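LbaCas13a H328A (C2c2) (Lachnospiraceae bacterium NK4A179, PDB 5WLH) binds a CRISPR guide RNA and, as a Cas13a enzyme, probably cleaves RNA through a composite site formed by two HEPN domains. Local coordinates at residues K493-L498 with S606-T611; L1128-L1133 with A1178-G1183. One frame throughout, in Å; residues are numbered along the deposited sequence.

Contact 1 of 2, residues K493-L498 with S606-T611; sequences KAEEML and SFHYAT. With nucleotides of chain B.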
ATOM      1  N   LYS A 493       9.527  -9.366   0.113  0.60 18.32           N
ATOM      2  CA  LYS A 493       8.579  -8.263  -0.009  0.60 15.11           C
ATOM      3  C   LYS A 493       8.892  -7.412  -1.231  0.60 17.27           C
ATOM      4  O   LYS A 493       7.995  -7.089  -2.015  0.60 19.40           O
ATOM      5  CB  LYS A 493       8.575  -7.414   1.264  0.60 15.80           C
ATOM      6  CG  LYS A 493       7.392  -6.443   1.317  0.60 17.87           C
ATOM      7  CD  LYS A 493       7.630  -5.269   2.272  0.60 21.77           C
ATOM      8  CE  LYS A 493       6.495  -4.231   2.199  0.60 20.65           C
ATOM      9  NZ  LYS A 493       5.160  -4.850   1.949  0.60 19.13           N
ATOM     10  N   ALA A 494      10.173  -7.071  -1.428  1.00 17.59           N
ATOM     11  CA  ALA A 494      10.565  -6.303  -2.606  1.00 21.20           C
ATOM     12  C   ALA A 494      10.065  -6.982  -3.871  1.00 19.06           C
ATOM     13  O   ALA A 494       9.385  -6.365  -4.698  1.00 19.76           O
ATOM     14  CB  ALA A 494      12.088  -6.135  -2.652  1.00 20.82           C
ATOM     15  N   GLU A 495      10.339  -8.279  -3.996  1.00 15.93           N
ATOM     16  CA  GLU A 495       9.983  -8.975  -5.227  1.00 16.16           C
ATOM     17  C   GLU A 495       8.478  -9.090  -5.361  1.00 19.10           C
ATOM     18  O   GLU A 495       7.931  -8.887  -6.451  1.00 19.84           O
ATOM     19  CB  GLU A 495      10.630 -10.368  -5.238  1.00 19.54           C
ATOM     20  CG  GLU A 495      10.406 -11.159  -6.528  1.00 21.77           C
ATOM     21  CD  GLU A 495      11.199 -12.459  -6.497  1.00 30.83           C
ATOM     22  OE1 GLU A 495      10.779 -13.383  -5.769  1.00 31.83           O
ATOM     23  OE2 GLU A 495      12.255 -12.534  -7.168  1.00 30.85           O
ATOM     24  N   GLU A 496       7.793  -9.450  -4.264  1.00 17.62           N
ATOM     25  CA  GLU A 496       6.343  -9.626  -4.330  1.00 18.10           C
ATOM     26  C   GLU A 496       5.638  -8.315  -4.618  1.00 18.52           C
ATOM     27  O   GLU A 496       4.656  -8.292  -5.367  1.00 18.50           O
ATOM     28  CB  GLU A 496       5.825 -10.259  -3.039  1.00 19.16           C
ATOM     29  CG  GLU A 496       6.290 -11.715  -2.937  1.00 23.05           C
ATOM     30  CD  GLU A 496       5.709 -12.485  -1.757  1.00 27.18           C
ATOM     31  OE1 GLU A 496       5.124 -11.867  -0.860  1.00 27.42           O
ATOM     32  OE2 GLU A 496       5.854 -13.736  -1.741  1.00 33.36           O
ATOM     33  N   MET A 497       6.133  -7.208  -4.061  1.00 18.28           N
ATOM     34  CA  MET A 497       5.533  -5.913  -4.384  1.00 16.14           C
ATOM     35  C   MET A 497       5.638  -5.636  -5.875  1.00 17.91           C
ATOM     36  O   MET A 497       4.653  -5.277  -6.522  1.00 19.49           O
ATOM     37  CB  MET A 497       6.208  -4.777  -3.603  1.00 17.38           C
ATOM     38  CG  MET A 497       6.031  -4.823  -2.106  1.00 25.25           C
ATOM     39  SD  MET A 497       4.450  -4.237  -1.519  1.00 34.26           S
ATOM     40  CE  MET A 497       4.708  -2.457  -1.567  1.00 34.81           C
ATOM     41  N   LEU A 498       6.837  -5.810  -6.443  1.00 18.32           N
ATOM     42  CA  LEU A 498       7.006  -5.504  -7.857  1.00 16.66           C
ATOM     43  C   LEU A 498       6.176  -6.443  -8.715  1.00 16.25           C
ATOM     44  O   LEU A 498       5.571  -6.013  -9.708  1.00 16.44           O
ATOM     45  CB  LEU A 498       8.483  -5.580  -8.253  1.00 19.83           C
ATOM     46  CG  LEU A 498       8.733  -5.190  -9.718  1.00 22.16           C
ATOM     47  CD1 LEU A 498       8.406  -3.712  -9.921  1.00 18.75           C
ATOM     48  CD2 LEU A 498      10.176  -5.502 -10.121  1.00 23.11           C
ATOM     49  N   SER A 606       6.143 -15.626 -12.876  1.00 26.41           N
ATOM     50  CA  SER A 606       6.835 -15.511 -11.598  1.00 26.16           C
ATOM     51  C   SER A 606       8.228 -14.937 -11.788  1.00 25.94           C
ATOM     52  O   SER A 606       8.979 -15.394 -12.657  1.00 24.49           O
ATOM     53  CB  SER A 606       6.937 -16.887 -10.938  1.00 27.53           C
ATOM     54  OG  SER A 606       7.876 -16.857  -9.866  1.00 28.32           O
ATOM     55  N   PHE A 607       8.588 -13.947 -10.956  1.00 24.25           N
ATOM     56  CA  PHE A 607       9.956 -13.448 -10.955  1.00 29.78           C
ATOM     57  C   PHE A 607      10.907 -14.437 -10.293  1.00 32.73           C
ATOM     58  O   PHE A 607      12.109 -14.406 -10.574  1.00 36.95           O
ATOM     59  CB  PHE A 607      10.048 -12.106 -10.221  1.00 29.63           C
ATOM     60  CG  PHE A 607       9.395 -10.942 -10.945  1.00 27.49           C
ATOM     61  CD1 PHE A 607       9.210 -10.956 -12.321  1.00 29.34           C
ATOM     62  CD2 PHE A 607       8.984  -9.817 -10.230  1.00 29.04           C
ATOM     63  CE1 PHE A 607       8.615  -9.878 -12.969  1.00 33.84           C
ATOM     64  CE2 PHE A 607       8.394  -8.726 -10.875  1.00 27.30           C
ATOM     65  CZ  PHE A 607       8.191  -8.761 -12.237  1.00 28.72           C
ATOM     66  N   HIS A 608      10.389 -15.316  -9.435  1.00 28.41           N
ATOM     67  CA  HIS A 608      11.206 -16.201  -8.613  1.00 25.02           C
ATOM     68  C   HIS A 608      11.553 -17.498  -9.324  1.00 31.95           C
ATOM     69  O   HIS A 608      12.663 -18.017  -9.148  1.00 37.67           O
ATOM     70  CB  HIS A 608      10.481 -16.506  -7.297  1.00 28.94           C
ATOM     71  CG  HIS A 608      11.396 -16.879  -6.175  1.00 38.21           C
ATOM     72  ND1 HIS A 608      11.206 -18.000  -5.400  1.00 40.67           N
ATOM     73  CD2 HIS A 608      12.518 -16.283  -5.706  1.00 43.36           C
ATOM     74  CE1 HIS A 608      12.168 -18.078  -4.496  1.00 39.55           C
ATOM     75  NE2 HIS A 608      12.976 -17.048  -4.660  1.00 45.60           N
ATOM     76  N   TYR A 609      10.629 -18.036 -10.119  1.00 26.66           N
ATOM     77  CA  TYR A 609      10.810 -19.336 -10.762  1.00 34.06           C
ATOM     78  C   TYR A 609      10.757 -19.152 -12.274  1.00 40.91           C
ATOM     79  O   TYR A 609       9.687 -18.908 -12.836  1.00 40.99           O
ATOM     80  CB  TYR A 609       9.761 -20.336 -10.270  1.00 29.81           C
ATOM     81  CG  TYR A 609      10.008 -20.669  -8.822  1.00 28.15           C
ATOM     82  CD1 TYR A 609      11.173 -21.320  -8.445  1.00 26.77           C
ATOM     83  CD2 TYR A 609       9.118 -20.286  -7.826  1.00 27.81           C
ATOM     84  CE1 TYR A 609      11.442 -21.616  -7.129  1.00 28.97           C
ATOM     85  CE2 TYR A 609       9.375 -20.580  -6.493  1.00 26.33           C
ATOM     86  CZ  TYR A 609      10.544 -21.232  -6.153  1.00 26.52           C
ATOM     87  OH  TYR A 609      10.844 -21.519  -4.853  1.00 24.36           O
ATOM     88  N   ALA A 610      11.915 -19.275 -12.918  1.00 45.28           N
ATOM     89  CA  ALA A 610      12.017 -19.190 -14.371  1.00 46.65           C
ATOM     90  C   ALA A 610      11.565 -20.508 -14.987  1.00 45.07           C
ATOM     91  O   ALA A 610      12.160 -21.558 -14.723  1.00 44.85           O
ATOM     92  CB  ALA A 610      13.452 -18.871 -14.784  1.00 47.33           C
ATOM     93  N   THR A 611      10.528 -20.457 -15.812  1.00 43.15           N
ATOM     94  CA  THR A 611       9.977 -21.677 -16.395  1.00 49.24           C
ATOM     95  C   THR A 611      10.499 -21.919 -17.810  1.00 49.51           C
ATOM     96  O   THR A 611      11.325 -21.157 -18.312  1.00 49.90           O
ATOM     97  CB  THR A 611       8.438 -21.626 -16.417  1.00 51.03           C
ATOM     98  OG1 THR A 611       8.011 -20.457 -17.126  1.00 51.77           O
ATOM     99  CG2 THR A 611       7.895 -21.584 -14.999  1.00 47.12           C
TER
ATOM    100  P     A B  28       2.763  -7.951   2.135  1.00 22.43           P
ATOM    101  OP1   A B  28       2.332  -9.358   1.989  1.00 30.57           O
ATOM    102  OP2   A B  28       4.009  -7.464   1.510  1.00 27.04           O
ATOM    103  O5'   A B  28       1.585  -7.066   1.554  1.00 21.40           O
ATOM    104  C5'   A B  28       1.625  -5.666   1.688  1.00 21.79           C
ATOM    105  C4'   A B  28       0.389  -5.167   2.381  1.00 19.91           C
ATOM    106  O4'   A B  28       0.448  -5.441   3.809  1.00 18.47           O
ATOM    107  C3'   A B  28       0.175  -3.672   2.320  1.00 20.91           C
ATOM    108  O3'   A B  28      -0.318  -3.240   1.076  1.00 21.27           O
ATOM    109  C2'   A B  28      -0.801  -3.461   3.453  1.00 20.21           C
ATOM    110  O2'   A B  28      -2.070  -3.951   3.059  1.00 21.99           O
ATOM    111  C1'   A B  28      -0.223  -4.417   4.504  1.00 17.04           C
ATOM    112  N9    A B  28       0.747  -3.721   5.362  1.00 18.68           N
ATOM    113  C8    A B  28       2.119  -3.756   5.323  1.00 18.54           C
ATOM    114  N7    A B  28       2.677  -2.967   6.237  1.00 16.79           N
ATOM    115  C5    A B  28       1.592  -2.403   6.902  1.00 18.56           C
ATOM    116  C6    A B  28       1.502  -1.506   7.982  1.00 19.75           C
ATOM    117  N6    A B  28       2.569  -0.992   8.625  1.00 21.20           N
ATOM    118  N1    A B  28       0.273  -1.138   8.389  1.00 20.84           N
ATOM    119  C2    A B  28      -0.791  -1.667   7.765  1.00 20.82           C
ATOM    120  N3    A B  28      -0.839  -2.528   6.754  1.00 18.74           N
ATOM    121  C4    A B  28       0.408  -2.859   6.362  1.00 17.98           C
ATOM    122  P     A B  26       7.790  -4.749   6.314  1.00 22.34           P
ATOM    123  OP1   A B  26       6.694  -4.906   5.327  1.00 24.87           O
ATOM    124  OP2   A B  26       7.563  -4.237   7.684  1.00 25.06           O
ATOM    125  O5'   A B  26       8.517  -6.150   6.463  1.00 22.22           O
ATOM    126  C5'   A B  26       8.718  -7.023   5.355  1.00 22.92           C
ATOM    127  C4'   A B  26       8.827  -8.443   5.849  1.00 25.15           C
ATOM    128  O4'   A B  26      10.067  -8.582   6.597  1.00 25.47           O
ATOM    129  C3'   A B  26       7.713  -8.847   6.807  1.00 25.99           C
ATOM    130  O3'   A B  26       7.498 -10.250   6.708  1.00 25.22           O
ATOM    131  C2'   A B  26       8.322  -8.516   8.166  1.00 25.39           C
ATOM    132  O2'   A B  26       7.739  -9.168   9.272  1.00 27.34           O
ATOM    133  C1'   A B  26       9.787  -8.906   7.948  1.00 22.39           C
ATOM    134  N9    A B  26      10.678  -8.104   8.780  1.00 24.39           N
ATOM    135  C8    A B  26      11.232  -6.892   8.455  1.00 23.82           C
ATOM    136  N7    A B  26      11.950  -6.380   9.438  1.00 20.07           N
ATOM    137  C5    A B  26      11.850  -7.319  10.442  1.00 19.73           C
ATOM    138  C6    A B  26      12.409  -7.352  11.733  1.00 22.59           C
ATOM    139  N6    A B  26      13.176  -6.351  12.192  1.00 23.14           N
ATOM    140  N1    A B  26      12.115  -8.404  12.511  1.00 27.97           N
ATOM    141  C2    A B  26      11.337  -9.388  12.022  1.00 26.77           C
ATOM    142  N3    A B  26      10.765  -9.462  10.820  1.00 29.15           N
ATOM    143  C4    A B  26      11.072  -8.387  10.068  1.00 24.29           C
ATOM    144  P     U B  27       6.038 -10.860   6.971  1.00 27.24           P
ATOM    145  OP1   U B  27       5.670 -10.649   8.368  1.00 26.02           O
ATOM    146  OP2   U B  27       5.971 -12.252   6.449  1.00 24.00           O
ATOM    147  O5'   U B  27       5.107  -9.950   6.070  1.00 22.54           O
ATOM    148  C5'   U B  27       3.736 -10.254   5.910  1.00 18.55           C
ATOM    149  C4'   U B  27       3.003  -8.988   5.574  1.00 17.72           C
ATOM    150  O4'   U B  27       2.859  -8.201   6.783  1.00 17.81           O
ATOM    151  C3'   U B  27       3.718  -8.074   4.560  1.00 17.45           C
ATOM    152  O3'   U B  27       2.761  -7.533   3.671  1.00 20.10           O
ATOM    153  C2'   U B  27       4.210  -6.923   5.432  1.00 15.48           C
ATOM    154  O2'   U B  27       4.390  -5.699   4.743  1.00 16.88           O
ATOM    155  C1'   U B  27       3.076  -6.860   6.441  1.00 17.14           C
ATOM    156  N1    U B  27       3.292  -6.027   7.630  1.00 17.60           N
ATOM    157  C2    U B  27       2.152  -5.448   8.179  1.00 18.53           C
ATOM    158  O2    U B  27       1.035  -5.681   7.760  1.00 17.59           O
ATOM    159  N3    U B  27       2.370  -4.617   9.258  1.00 18.15           N
ATOM    160  C4    U B  27       3.597  -4.316   9.808  1.00 20.52           C
ATOM    161  O4    U B  27       3.652  -3.541  10.774  1.00 20.43           O
ATOM    162  C5    U B  27       4.718  -4.932   9.158  1.00 21.30           C
ATOM    163  C6    U B  27       4.542  -5.742   8.111  1.00 19.59           C
TER

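Contact 2 of 2, residues L1128-L1133 with A1178-G1183; sequences LRERDL and AMYING. With nucleotides of chain B.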
ATOM      1  N   LEU A1128      -2.849  -9.861  -4.483  1.00 17.09           N
ATOM      2  CA  LEU A1128      -2.584 -10.154  -3.081  1.00 15.77           C
ATOM      3  C   LEU A1128      -3.299 -11.432  -2.667  1.00 17.12           C
ATOM      4  O   LEU A1128      -2.690 -12.342  -2.102  1.00 17.00           O
ATOM      5  CB  LEU A1128      -3.033  -8.984  -2.203  1.00 17.16           C
ATOM      6  CG  LEU A1128      -2.445  -8.900  -0.793  1.00 20.97           C
ATOM      7  CD1 LEU A1128      -0.925  -8.647  -0.877  1.00 18.70           C
ATOM      8  CD2 LEU A1128      -3.142  -7.759  -0.013  1.00 19.15           C
ATOM      9  N   ARG A1129      -4.605 -11.508  -2.942  1.00 16.63           N
ATOM     10  CA  ARG A1129      -5.364 -12.695  -2.548  1.00 16.84           C
ATOM     11  C   ARG A1129      -4.866 -13.937  -3.270  1.00 15.64           C
ATOM     12  O   ARG A1129      -4.750 -15.013  -2.664  1.00 18.44           O
ATOM     13  CB  ARG A1129      -6.852 -12.487  -2.823  1.00 16.90           C
ATOM     14  CG  ARG A1129      -7.728 -13.604  -2.209  1.00 19.55           C
ATOM     15  CD  ARG A1129      -9.206 -13.363  -2.496  1.00 22.22           C
ATOM     16  NE  ARG A1129     -10.063 -14.203  -1.667  1.00 24.16           N
ATOM     17  CZ  ARG A1129     -10.371 -15.468  -1.936  1.00 25.32           C
ATOM     18  NH1 ARG A1129      -9.871 -16.071  -3.004  1.00 23.43           N
ATOM     19  NH2 ARG A1129     -11.168 -16.140  -1.111  1.00 25.87           N
ATOM     20  N   GLU A1130      -4.546 -13.809  -4.562  1.00 17.03           N
ATOM     21  CA  GLU A1130      -4.159 -15.000  -5.306  1.00 17.40           C
ATOM     22  C   GLU A1130      -2.858 -15.554  -4.773  1.00 19.82           C
ATOM     23  O   GLU A1130      -2.694 -16.777  -4.654  1.00 18.73           O
ATOM     24  CB  GLU A1130      -4.032 -14.706  -6.797  1.00 23.22           C
ATOM     25  CG  GLU A1130      -3.847 -16.003  -7.587  1.00 23.04           C
ATOM     26  CD  GLU A1130      -3.930 -15.786  -9.070  1.00 28.52           C
ATOM     27  OE1 GLU A1130      -2.913 -15.380  -9.661  1.00 33.02           O
ATOM     28  OE2 GLU A1130      -5.011 -16.039  -9.633  1.00 33.02           O
ATOM     29  N   ARG A1131      -1.919 -14.664  -4.448  1.00 14.11           N
ATOM     30  CA  ARG A1131      -0.690 -15.100  -3.801  1.00 14.71           C
ATOM     31  C   ARG A1131      -1.004 -15.838  -2.506  1.00 17.55           C
ATOM     32  O   ARG A1131      -0.423 -16.886  -2.213  1.00 16.35           O
ATOM     33  CB  ARG A1131       0.218 -13.901  -3.509  1.00 16.18           C
ATOM     34  CG  ARG A1131       1.476 -14.259  -2.716  1.00 19.01           C
ATOM     35  CD  ARG A1131       2.079 -13.040  -2.078  1.00 18.48           C
ATOM     36  NE  ARG A1131       1.256 -12.616  -0.931  1.00 21.21           N
ATOM     37  CZ  ARG A1131       1.460 -11.500  -0.233  1.00 20.72           C
ATOM     38  NH1 ARG A1131       2.477 -10.698  -0.541  1.00 18.21           N
ATOM     39  NH2 ARG A1131       0.668 -11.210   0.801  1.00 16.77           N
ATOM     40  N   ASP A1132      -1.900 -15.284  -1.694  1.00 17.54           N
ATOM     41  CA  ASP A1132      -2.105 -15.876  -0.385  1.00 18.49           C
ATOM     42  C   ASP A1132      -2.978 -17.121  -0.438  1.00 16.01           C
ATOM     43  O   ASP A1132      -2.837 -17.986   0.425  1.00 17.06           O
ATOM     44  CB  ASP A1132      -2.667 -14.823   0.561  1.00 18.07           C
ATOM     45  CG  ASP A1132      -1.614 -13.796   0.925  1.00 19.17           C
ATOM     46  OD1 ASP A1132      -0.418 -14.168   0.902  1.00 19.45           O
ATOM     47  OD2 ASP A1132      -1.972 -12.652   1.196  1.00 18.73           O
ATOM     48  N   LEU A1133      -3.842 -17.237  -1.444  1.00 16.16           N
ATOM     49  CA  LEU A1133      -4.544 -18.498  -1.680  1.00 18.60           C
ATOM     50  C   LEU A1133      -3.543 -19.600  -1.997  1.00 18.55           C
ATOM     51  O   LEU A1133      -3.571 -20.666  -1.388  1.00 18.32           O
ATOM     52  CB  LEU A1133      -5.559 -18.339  -2.819  1.00 17.54           C
ATOM     53  CG  LEU A1133      -6.297 -19.612  -3.246  1.00 17.89           C
ATOM     54  CD1 LEU A1133      -6.945 -20.269  -2.030  1.00 19.83           C
ATOM     55  CD2 LEU A1133      -7.342 -19.260  -4.298  1.00 21.70           C
ATOM     56  N   ALA A1178       1.844 -25.062  -9.946  1.00 19.42           N
ATOM     57  CA  ALA A1178       1.604 -25.001 -11.377  1.00 22.31           C
ATOM     58  C   ALA A1178       0.309 -24.270 -11.688  1.00 18.13           C
ATOM     59  O   ALA A1178       0.176 -23.691 -12.765  1.00 22.29           O
ATOM     60  CB  ALA A1178       1.593 -26.404 -11.985  1.00 21.17           C
ATOM     61  N   MET A1179      -0.673 -24.302 -10.780  1.00 18.46           N
ATOM     62  CA  MET A1179      -1.906 -23.580 -11.063  1.00 21.58           C
ATOM     63  C   MET A1179      -1.668 -22.088 -11.206  1.00 20.61           C
ATOM     64  O   MET A1179      -2.450 -21.402 -11.863  1.00 22.67           O
ATOM     65  CB  MET A1179      -2.937 -23.813  -9.960  1.00 24.05           C
ATOM     66  CG  MET A1179      -3.474 -25.215  -9.918  1.00 22.46           C
ATOM     67  SD  MET A1179      -4.911 -25.285  -8.805  1.00 24.61           S
ATOM     68  CE  MET A1179      -4.103 -25.409  -7.225  1.00 23.97           C
ATOM     69  N   TYR A1180      -0.623 -21.563 -10.571  1.00 21.82           N
ATOM     70  CA  TYR A1180      -0.445 -20.127 -10.462  1.00 19.14           C
ATOM     71  C   TYR A1180       0.726 -19.580 -11.260  1.00 20.60           C
ATOM     72  O   TYR A1180       0.950 -18.361 -11.237  1.00 21.02           O
ATOM     73  CB  TYR A1180      -0.256 -19.749  -8.991  1.00 20.59           C
ATOM     74  CG  TYR A1180      -1.443 -20.164  -8.157  1.00 20.75           C
ATOM     75  CD1 TYR A1180      -2.600 -19.404  -8.154  1.00 22.23           C
ATOM     76  CD2 TYR A1180      -1.407 -21.315  -7.388  1.00 20.77           C
ATOM     77  CE1 TYR A1180      -3.700 -19.776  -7.390  1.00 22.85           C
ATOM     78  CE2 TYR A1180      -2.508 -21.707  -6.620  1.00 21.39           C
ATOM     79  CZ  TYR A1180      -3.647 -20.926  -6.629  1.00 25.61           C
ATOM     80  OH  TYR A1180      -4.740 -21.310  -5.886  1.00 24.51           O
ATOM     81  N   ILE A1181       1.498 -20.426 -11.925  1.00 18.81           N
ATOM     82  CA  ILE A1181       2.715 -19.987 -12.610  1.00 21.43           C
ATOM     83  C   ILE A1181       2.551 -20.245 -14.099  1.00 24.95           C
ATOM     84  O   ILE A1181       2.429 -21.400 -14.532  1.00 25.54           O
ATOM     85  CB  ILE A1181       3.966 -20.675 -12.063  1.00 26.66           C
ATOM     86  CG1 ILE A1181       4.206 -20.257 -10.616  1.00 28.65           C
ATOM     87  CG2 ILE A1181       5.200 -20.312 -12.909  1.00 28.79           C
ATOM     88  CD1 ILE A1181       5.198 -21.173  -9.899  1.00 27.95           C
ATOM     89  N   ASN A1182       2.509 -19.163 -14.871  1.00 24.29           N
ATOM     90  CA  ASN A1182       2.448 -19.238 -16.324  1.00 21.88           C
ATOM     91  C   ASN A1182       3.705 -19.915 -16.828  1.00 27.01           C
ATOM     92  O   ASN A1182       4.811 -19.440 -16.565  1.00 29.31           O
ATOM     93  CB  ASN A1182       2.332 -17.826 -16.902  1.00 25.65           C
ATOM     94  CG  ASN A1182       1.816 -17.795 -18.327  1.00 26.93           C
ATOM     95  OD1 ASN A1182       1.842 -18.801 -19.049  1.00 25.56           O
ATOM     96  ND2 ASN A1182       1.335 -16.627 -18.742  1.00 24.04           N
ATOM     97  N   GLY A1183       3.539 -21.035 -17.533  1.00 22.80           N
ATOM     98  CA  GLY A1183       4.666 -21.768 -18.067  1.00 25.93           C
ATOM     99  C   GLY A1183       5.015 -23.030 -17.308  1.00 25.92           C
ATOM    100  O   GLY A1183       5.889 -23.774 -17.754  1.00 28.54           O
TER
ATOM    101  P     A B  28       2.763  -7.951   2.135  1.00 22.43           P
ATOM    102  OP1   A B  28       2.332  -9.358   1.989  1.00 30.57           O
ATOM    103  OP2   A B  28       4.009  -7.464   1.510  1.00 27.04           O
ATOM    104  O5'   A B  28       1.585  -7.066   1.554  1.00 21.40           O
ATOM    105  C5'   A B  28       1.625  -5.666   1.688  1.00 21.79           C
ATOM    106  C4'   A B  28       0.389  -5.167   2.381  1.00 19.91           C
ATOM    107  O4'   A B  28       0.448  -5.441   3.809  1.00 18.47           O
ATOM    108  C3'   A B  28       0.175  -3.672   2.320  1.00 20.91           C
ATOM    109  O3'   A B  28      -0.318  -3.240   1.076  1.00 21.27           O
ATOM    110  C2'   A B  28      -0.801  -3.461   3.453  1.00 20.21           C
ATOM    111  O2'   A B  28      -2.070  -3.951   3.059  1.00 21.99           O
ATOM    112  C1'   A B  28      -0.223  -4.417   4.504  1.00 17.04           C
ATOM    113  N9    A B  28       0.747  -3.721   5.362  1.00 18.68           N
ATOM    114  C8    A B  28       2.119  -3.756   5.323  1.00 18.54           C
ATOM    115  N7    A B  28       2.677  -2.967   6.237  1.00 16.79           N
ATOM    116  C5    A B  28       1.592  -2.403   6.902  1.00 18.56           C
ATOM    117  C6    A B  28       1.502  -1.506   7.982  1.00 19.75           C
ATOM    118  N6    A B  28       2.569  -0.992   8.625  1.00 21.20           N
ATOM    119  N1    A B  28       0.273  -1.138   8.389  1.00 20.84           N
ATOM    120  C2    A B  28      -0.791  -1.667   7.765  1.00 20.82           C
ATOM    121  N3    A B  28      -0.839  -2.528   6.754  1.00 18.74           N
ATOM    122  C4    A B  28       0.408  -2.859   6.362  1.00 17.98           C
TER

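Contact 1 of 2, residues K493-L498 with S606-T611
Two nearly straight torsions, chi1 -176° and chi2 174°, extend Glu495 from helix 486-517 to the loop 606-611, where Phe607 and His608 meet it. The loop carries the end of an R-X4-H sequence, closing with His608, the signature of HEPN nucleases such as Cas13a. The carboxylate sits over the join between the two aromatic residues: OE2 of Glu495 lies 3.8 Å from CB of Phe607, and OE1 of Glu495 is 3.4 Å from CD2 of His608, with carboxylate and imidazole planes 67° apart. These are van der Waals approaches; the aliphatic part of the glutamate joins in, its CG packing on Phe607 CB as the two side chains slide past each other in opposite directions. Phe607 turns its ring to the helix; its CE2 comes 3.7 Å from CG of Leu498, an apolar partner suited to a buried phenyl. Ile955 adds to this hydrophobic patch. On another side of the helix, Lys493 is modelled in two conformers; in the one described, its NZ hydrogen-bonds to OP2 of A28 of chain B at 2.9 Å. Within the loop, the small hydroxyl of Ser606 makes an ST motif, its OG accepting from Tyr609 N at 3.0 Å and also from His608 N.

Contact 2 of 2, residues L1128-L1133 with A1178-G1183
Tyr1180, on helix 1171-1180, points its ring at helix 1106-1145 and is met there by Glu1130 and Leu1133. The aliphatic part of Glu1130 does the touching: its CG lies 3.7 Å from CD1 of Tyr1180, approaching the ring obliquely, with CD close behind. One turn on, Leu1133 crosses the tyrosine at about a right angle, its CG 3.5 Å from Tyr1180 OH. Tyrosine suits this boundary, giving ring carbons to the glutamate's CG, while Leu1133 packs by the hydroxyl, which hydrogen-bonds to Gln1137. Further out, the buried Glu1130 carboxylate is satisfied by a salt bridge to Arg1246 and a hydrogen bond to Asn604. Elsewhere on the helix, Arg1131 bends at chi3 (74°), turning its guanidinium to the RNA; NH1 and NH2 of Arg1131 both donate to OP1 of A28 of chain B, NH2 at 2.8 Å. Arg1131 grips Asp1132 side-on, NE to Asp1132 OD1 at 2.9 Å and NH2 to OD2 at 3.0 Å, which limits the guanidinium's rotation. Asn604 lies within one R-X4-H sequence and Arg1246 begins another, so a glutamate bonded to both is consistent with a place between the two motifs of the composite HEPN nuclease site known in Cas13a.

Both contacts are buried, their centres 11 Å apart, and in each a long helix uses an extended glutamate and a leucine to meet aromatic side chains. Contact 1 rests on helix 486-517 and a loop, and its carboxylate lies beside the His608 ring and Phe607 CB; contact 2 joins helices 1106-1145 and 1171-1180, with the polar end of its glutamate tied to residues outside the pair. They also touch directly: Glu496 OE1 and Arg1131 NH1 form a salt bridge of 2.9 Å, giving the phosphate-binding arginine a further acidic partner, and Thr611 packs against Ile1181, Asn1182 and Gly1183. Thus helices 486-517 and 1106-1145 and the HEPN-motif loop are joined beside the guide RNA.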